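Local coordinates for putative DNA ligase-like protein Rv0938/MT0965 (PDB 2IRU) that probably repairs DNA double-strand breaks together with Ku by non-homologous end joining, this chain being its primase-like polymerase domain, at residues R136-L141 against S232-S237; H181-L186 against K238-P243. All coordinates share one frame; numbering follows the deposited sequence.

Contact 1: R136-L141 against S232-S237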
loop_
_atom_site.group_PDB
_atom_site.type_symbol
_atom_site.label_atom_id
_atom_site.label_comp_id
_atom_site.label_asym_id
_atom_site.label_seq_id
_atom_site.Cartn_x
_atom_site.Cartn_y
_atom_site.Cartn_z
ATOM N N ARG A 136 11.962 -3.575 -0.693
ATOM C CA ARG A 136 11.305 -3.679 -2.019
ATOM C C ARG A 136 11.231 -2.295 -2.612
ATOM O O ARG A 136 11.341 -1.301 -1.872
ATOM C CB ARG A 136 9.882 -4.250 -1.829
ATOM C CG ARG A 136 8.932 -3.357 -1.036
ATOM C CD ARG A 136 7.719 -4.133 -0.521
ATOM N NE ARG A 136 6.761 -3.209 0.085
ATOM C CZ ARG A 136 5.834 -3.519 0.995
ATOM N NH1 ARG A 136 5.717 -4.763 1.465
ATOM N NH2 ARG A 136 5.029 -2.555 1.450
ATOM N N LEU A 137 11.080 -2.213 -3.943
ATOM C CA LEU A 137 10.743 -0.949 -4.605
ATOM C C LEU A 137 9.238 -0.848 -4.872
ATOM O O LEU A 137 8.550 -1.853 -5.084
ATOM C CB LEU A 137 11.472 -0.812 -5.963
ATOM C CG LEU A 137 12.988 -0.977 -6.074
ATOM C CD1 LEU A 137 13.430 -0.819 -7.547
ATOM C CD2 LEU A 137 13.692 0.021 -5.189
ATOM N N VAL A 138 8.727 0.374 -4.886
ATOM C CA VAL A 138 7.375 0.586 -5.372
ATOM C C VAL A 138 7.397 1.649 -6.453
ATOM O O VAL A 138 8.146 2.650 -6.361
ATOM C CB VAL A 138 6.379 0.986 -4.256
ATOM C CG1 VAL A 138 6.689 2.373 -3.745
ATOM C CG2 VAL A 138 4.933 0.912 -4.756
ATOM N N PHE A 139 6.626 1.401 -7.500
ATOM C CA PHE A 139 6.355 2.408 -8.524
ATOM C C PHE A 139 4.855 2.694 -8.551
ATOM O O PHE A 139 4.047 1.756 -8.522
ATOM C CB PHE A 139 6.801 1.932 -9.901
ATOM C CG PHE A 139 8.266 1.684 -9.985
ATOM C CD1 PHE A 139 9.126 2.667 -10.478
ATOM C CD2 PHE A 139 8.797 0.447 -9.589
ATOM C CE1 PHE A 139 10.513 2.406 -10.534
ATOM C CE2 PHE A 139 10.145 0.182 -9.653
ATOM C CZ PHE A 139 11.014 1.164 -10.128
ATOM N N ASP A 140 4.492 3.970 -8.576
ATOM C CA ASP A 140 3.090 4.362 -8.689
ATOM C C ASP A 140 2.934 4.837 -10.130
ATOM O O ASP A 140 3.528 5.849 -10.510
ATOM C CB ASP A 140 2.804 5.535 -7.743
ATOM C CG ASP A 140 1.373 6.055 -7.824
ATOM O OD1 ASP A 140 0.513 5.570 -8.623
ATOM O OD2 ASP A 140 1.118 7.010 -7.048
ATOM N N LEU A 141 2.161 4.087 -10.917
ATOM C CA LEU A 141 1.905 4.430 -12.297
ATOM C C LEU A 141 0.590 5.171 -12.368
ATOM O O LEU A 141 -0.480 4.579 -12.152
ATOM C CB LEU A 141 1.864 3.157 -13.162
ATOM C CG LEU A 141 3.240 2.693 -13.659
ATOM C CD1 LEU A 141 4.271 2.419 -12.560
ATOM C CD2 LEU A 141 3.038 1.448 -14.534
ATOM N N SER A 232 9.022 8.345 -6.623
ATOM C CA SER A 232 9.302 9.179 -5.430
ATOM C C SER A 232 8.857 8.540 -4.106
ATOM O O SER A 232 9.294 8.954 -3.004
ATOM C CB SER A 232 8.656 10.571 -5.556
ATOM O OG SER A 232 7.252 10.489 -5.471
ATOM N N GLN A 233 7.938 7.578 -4.193
ATOM C CA GLN A 233 7.447 6.888 -2.976
ATOM C C GLN A 233 8.449 5.921 -2.312
ATOM O O GLN A 233 8.194 5.359 -1.228
ATOM C CB GLN A 233 6.082 6.250 -3.219
ATOM C CG GLN A 233 5.090 7.324 -3.581
ATOM C CD GLN A 233 3.795 6.794 -4.059
ATOM O OE1 GLN A 233 3.210 5.893 -3.450
ATOM N NE2 GLN A 233 3.310 7.359 -5.168
ATOM N N ASN A 234 9.605 5.762 -2.942
ATOM C CA ASN A 234 10.705 5.017 -2.333
ATOM C C ASN A 234 11.450 5.849 -1.295
ATOM O O ASN A 234 12.285 5.312 -0.564
ATOM C CB ASN A 234 11.629 4.442 -3.413
ATOM C CG ASN A 234 10.899 3.422 -4.291
ATOM O OD1 ASN A 234 10.602 2.328 -3.844
ATOM N ND2 ASN A 234 10.576 3.806 -5.539
ATOM N N SER A 235 11.172 7.154 -1.234
ATOM C CA SER A 235 11.762 7.960 -0.149
ATOM C C SER A 235 11.344 7.398 1.217
ATOM O O SER A 235 10.182 7.007 1.425
ATOM C CB SER A 235 11.364 9.432 -0.266
ATOM O OG SER A 235 12.031 10.045 -1.369
ATOM N N GLY A 236 12.302 7.360 2.149
ATOM C CA GLY A 236 12.015 6.810 3.468
ATOM C C GLY A 236 10.925 7.537 4.229
ATOM O O GLY A 236 10.305 6.954 5.147
ATOM N N SER A 237 10.706 8.810 3.882
ATOM C CA SER A 237 9.693 9.622 4.567
ATOM C C SER A 237 8.316 9.534 3.914
ATOM O O SER A 237 7.372 10.149 4.404
ATOM C CB SER A 237 10.100 11.086 4.618
ATOM O OG SER A 237 10.148 11.596 3.308
HETATM O O HOH W 1 12.042 1.347 -1.732
HETATM O O HOH W 2 7.454 5.375 -6.109
#

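Contact 2: H181-L186 against K238-P243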
loop_
_atom_site.group_PDB
_atom_site.type_symbol
_atom_site.label_atom_id
_atom_site.label_comp_id
_atom_site.label_asym_id
_atom_site.label_seq_id
_atom_site.Cartn_x
_atom_site.Cartn_y
_atom_site.Cartn_z
ATOM N N HIS A 181 0.024 0.299 -8.817
ATOM C CA HIS A 181 1.315 0.209 -8.143
ATOM C C HIS A 181 2.030 -1.062 -8.571
ATOM O O HIS A 181 1.374 -2.081 -8.804
ATOM C CB HIS A 181 1.187 0.195 -6.613
ATOM C CG HIS A 181 0.737 1.498 -6.041
ATOM N ND1 HIS A 181 1.611 2.544 -5.812
ATOM C CD2 HIS A 181 -0.468 1.909 -5.590
ATOM C CE1 HIS A 181 0.942 3.559 -5.285
ATOM N NE2 HIS A 181 -0.328 3.204 -5.168
ATOM N N LEU A 182 3.359 -0.988 -8.687
ATOM C CA LEU A 182 4.184 -2.148 -9.023
ATOM C C LEU A 182 5.192 -2.290 -7.882
ATOM O O LEU A 182 5.823 -1.300 -7.522
ATOM C CB LEU A 182 4.987 -1.964 -10.334
ATOM C CG LEU A 182 4.170 -1.700 -11.607
ATOM C CD1 LEU A 182 5.099 -1.655 -12.834
ATOM C CD2 LEU A 182 3.133 -2.802 -11.803
ATOM N N TYR A 183 5.293 -3.483 -7.302
ATOM C CA TYR A 183 6.260 -3.765 -6.248
ATOM C C TYR A 183 7.307 -4.771 -6.746
ATOM O O TYR A 183 6.987 -5.699 -7.483
ATOM C CB TYR A 183 5.569 -4.389 -5.045
ATOM C CG TYR A 183 4.657 -3.450 -4.290
ATOM C CD1 TYR A 183 5.164 -2.653 -3.249
ATOM C CD2 TYR A 183 3.289 -3.341 -4.607
ATOM C CE1 TYR A 183 4.343 -1.779 -2.533
ATOM C CE2 TYR A 183 2.435 -2.447 -3.881
ATOM C CZ TYR A 183 2.981 -1.681 -2.834
ATOM O OH TYR A 183 2.192 -0.798 -2.122
ATOM N N THR A 184 8.543 -4.575 -6.310
ATOM C CA THR A 184 9.634 -5.466 -6.670
ATOM C C THR A 184 10.493 -5.748 -5.422
ATOM O O THR A 184 11.072 -4.823 -4.841
ATOM C CB THR A 184 10.501 -4.862 -7.766
ATOM O OG1 THR A 184 9.667 -4.555 -8.908
ATOM C CG2 THR A 184 11.589 -5.870 -8.111
ATOM N N PRO A 185 10.575 -7.014 -5.000
ATOM C CA PRO A 185 11.444 -7.244 -3.831
ATOM C C PRO A 185 12.926 -7.150 -4.230
ATOM O O PRO A 185 13.320 -7.576 -5.336
ATOM C CB PRO A 185 11.069 -8.656 -3.380
ATOM C CG PRO A 185 10.581 -9.333 -4.634
ATOM C CD PRO A 185 9.977 -8.256 -5.514
ATOM N N LEU A 186 13.723 -6.586 -3.325
ATOM C CA LEU A 186 15.162 -6.414 -3.545
ATOM C C LEU A 186 15.947 -7.662 -3.168
ATOM O O LEU A 186 15.729 -8.249 -2.102
ATOM C CB LEU A 186 15.671 -5.181 -2.777
ATOM C CG LEU A 186 15.133 -3.801 -3.234
ATOM C CD1 LEU A 186 15.581 -2.680 -2.283
ATOM C CD2 LEU A 186 15.452 -3.426 -4.694
ATOM N N LYS A 238 8.219 8.795 2.821
ATOM C CA LYS A 238 6.922 8.600 2.141
ATOM C C LYS A 238 6.271 7.257 2.450
ATOM O O LYS A 238 6.943 6.289 2.759
ATOM C CB LYS A 238 7.072 8.758 0.645
ATOM C CG LYS A 238 7.270 10.215 0.251
ATOM C CD LYS A 238 7.530 10.318 -1.227
ATOM C CE LYS A 238 7.511 11.761 -1.728
ATOM N NZ LYS A 238 8.027 12.697 -0.699
ATOM N N THR A 239 4.955 7.185 2.304
ATOM C CA THR A 239 4.245 5.973 2.677
ATOM C C THR A 239 3.244 5.722 1.526
ATOM O O THR A 239 2.855 6.659 0.824
ATOM C CB THR A 239 3.612 6.163 4.070
ATOM O OG1 THR A 239 3.030 4.926 4.529
ATOM C CG2 THR A 239 2.528 7.264 4.007
ATOM N N THR A 240 2.898 4.459 1.298
ATOM C CA THR A 240 2.090 4.028 0.152
ATOM C C THR A 240 1.015 3.066 0.658
ATOM O O THR A 240 1.282 2.220 1.554
ATOM C CB THR A 240 3.002 3.327 -0.909
ATOM O OG1 THR A 240 3.961 4.297 -1.397
ATOM C CG2 THR A 240 2.201 2.736 -2.025
ATOM N N ILE A 241 -0.201 3.263 0.155
ATOM C CA ILE A 241 -1.334 2.380 0.478
ATOM C C ILE A 241 -0.913 0.906 0.477
ATOM O O ILE A 241 -0.287 0.413 -0.503
ATOM C CB ILE A 241 -2.517 2.601 -0.494
ATOM C CG1 ILE A 241 -3.785 1.889 0.004
ATOM C CG2 ILE A 241 -2.175 2.166 -1.968
ATOM C CD1 ILE A 241 -4.473 2.644 1.191
ATOM N N ALA A 242 -1.252 0.209 1.546
ATOM C CA ALA A 242 -0.820 -1.175 1.675
ATOM C C ALA A 242 -1.621 -2.138 0.816
ATOM O O ALA A 242 -2.834 -2.003 0.716
ATOM C CB ALA A 242 -0.882 -1.596 3.094
ATOM N N PRO A 243 -0.939 -3.150 0.226
ATOM C CA PRO A 243 -1.729 -4.162 -0.467
ATOM C C PRO A 243 -2.842 -4.711 0.468
ATOM O O PRO A 243 -2.597 -4.920 1.683
ATOM C CB PRO A 243 -0.715 -5.262 -0.777
ATOM C CG PRO A 243 0.610 -4.509 -0.915
ATOM C CD PRO A 243 0.513 -3.417 0.152
HETATM O O HOH W 3 3.326 -0.032 0.451
HETATM O O HOH W 4 -0.247 -0.831 -2.812
#

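Contact 1: R136-L141 against S232-S237
With its CG turned opposite the carbonyl carbon (chi1 -64°), Asn234 lays its amide along the backbone of Val138, while Asp140, whose CG lies opposite its own backbone N (chi1 178°), swings a carboxylate out to meet the amide of Gln233. The Asn234 grip is two-pronged. Val138 N donates to Asn234 OD1 at 2.9 Å, nearly straight and on a lone pair in the carbonyl plane; Asn234 ND2 returns a bond to Val138 O at 2.8 Å, more bent and tilted from the amide plane. A side-chain amide thus takes both the donor and the acceptor of one strand residue, much as a neighbouring strand would. Water 1 links Arg136 O to Asn234 OD1, and water 2, accepting from Gln233 N, donates to Val138 O. Trp231 O receives a further bond from Asn234 ND2, which helps fix the amide's rotation. The short 3-10 turn 232-234 is so pinned to strand 129-143 of the primase-type polymerase core, whose Asp140 is, by similarity, a ligand of the two manganese ions of the polymerase site. Gln233, probably a substrate-binding residue, gives NE2 to the anti lone pair of Asp140 OD2 at 2.9 Å, amide and carboxylate planes almost perpendicular (85°). Its OE1 is held by Thr240 OG1. Between the same two segments, Val138 CG1 packs 4.0 Å from Gln233 CB.

Contact 2: H181-L186 against K238-P243
His181 opens the segment by offering one ring face to the methyl of Thr240: CG2 sits 4.0 Å from the ring centroid in a CH-pi contact, displaced toward the rim, with CE1 its nearest ring atom at 3.6 Å. Ile241 CG2 adds an apolar neighbour, 3.8 Å from His181 NE2. Two residues on, Tyr183 reaches across from the same strand. Its CG stands opposite the carbonyl carbon (chi1 -69°), which sends the phenol toward 238-243, where OH lies 3.5 Å from Thr240 CG2 and ring atom CE2 meets Pro243 CG at 4.0 Å. Water 3 joins that hydroxyl to Thr240 O, and water 4, in the plane of the ring at its edge, joins it to Ile241 O. The Thr240 side chain is divided: its methyl meets the His181 ring and the Tyr183 hydroxyl, while its own hydroxyl is turned to Gln233. By similarity His181 belongs to the substrate site of the polymerase, so the Thr240 methyl packs against a probable substrate-binding residue. Strand 180-186 runs between 129-143 and 171-174 in the large mixed sheet, with helix 149-164 against Leu182 and Thr184, whereas 240-241 ends the four-stranded antiparallel sheet beside 112-115.

From the N terminus, the chain first lays down residues 136-141 on strand 129-143, then passes through helix 149-164 and strand 171-174 to reach 181-186. Helix 192-209 and strand 227-230 follow before 232-237 returns to the first segment, closing contact 1; directly afterwards 238-243 closes contact 2 on the second. The two loops therefore cross instead of nesting, their segments alternating along the sequence. The strands carrying the first two segments are neighbours in the mixed sheet, joined by backbone hydrogen bonds such as that between Leu137 N and Thr184 O. Together the contacts tie the connection after strand 227-230, and the edge of the four-stranded sheet, to that mixed sheet.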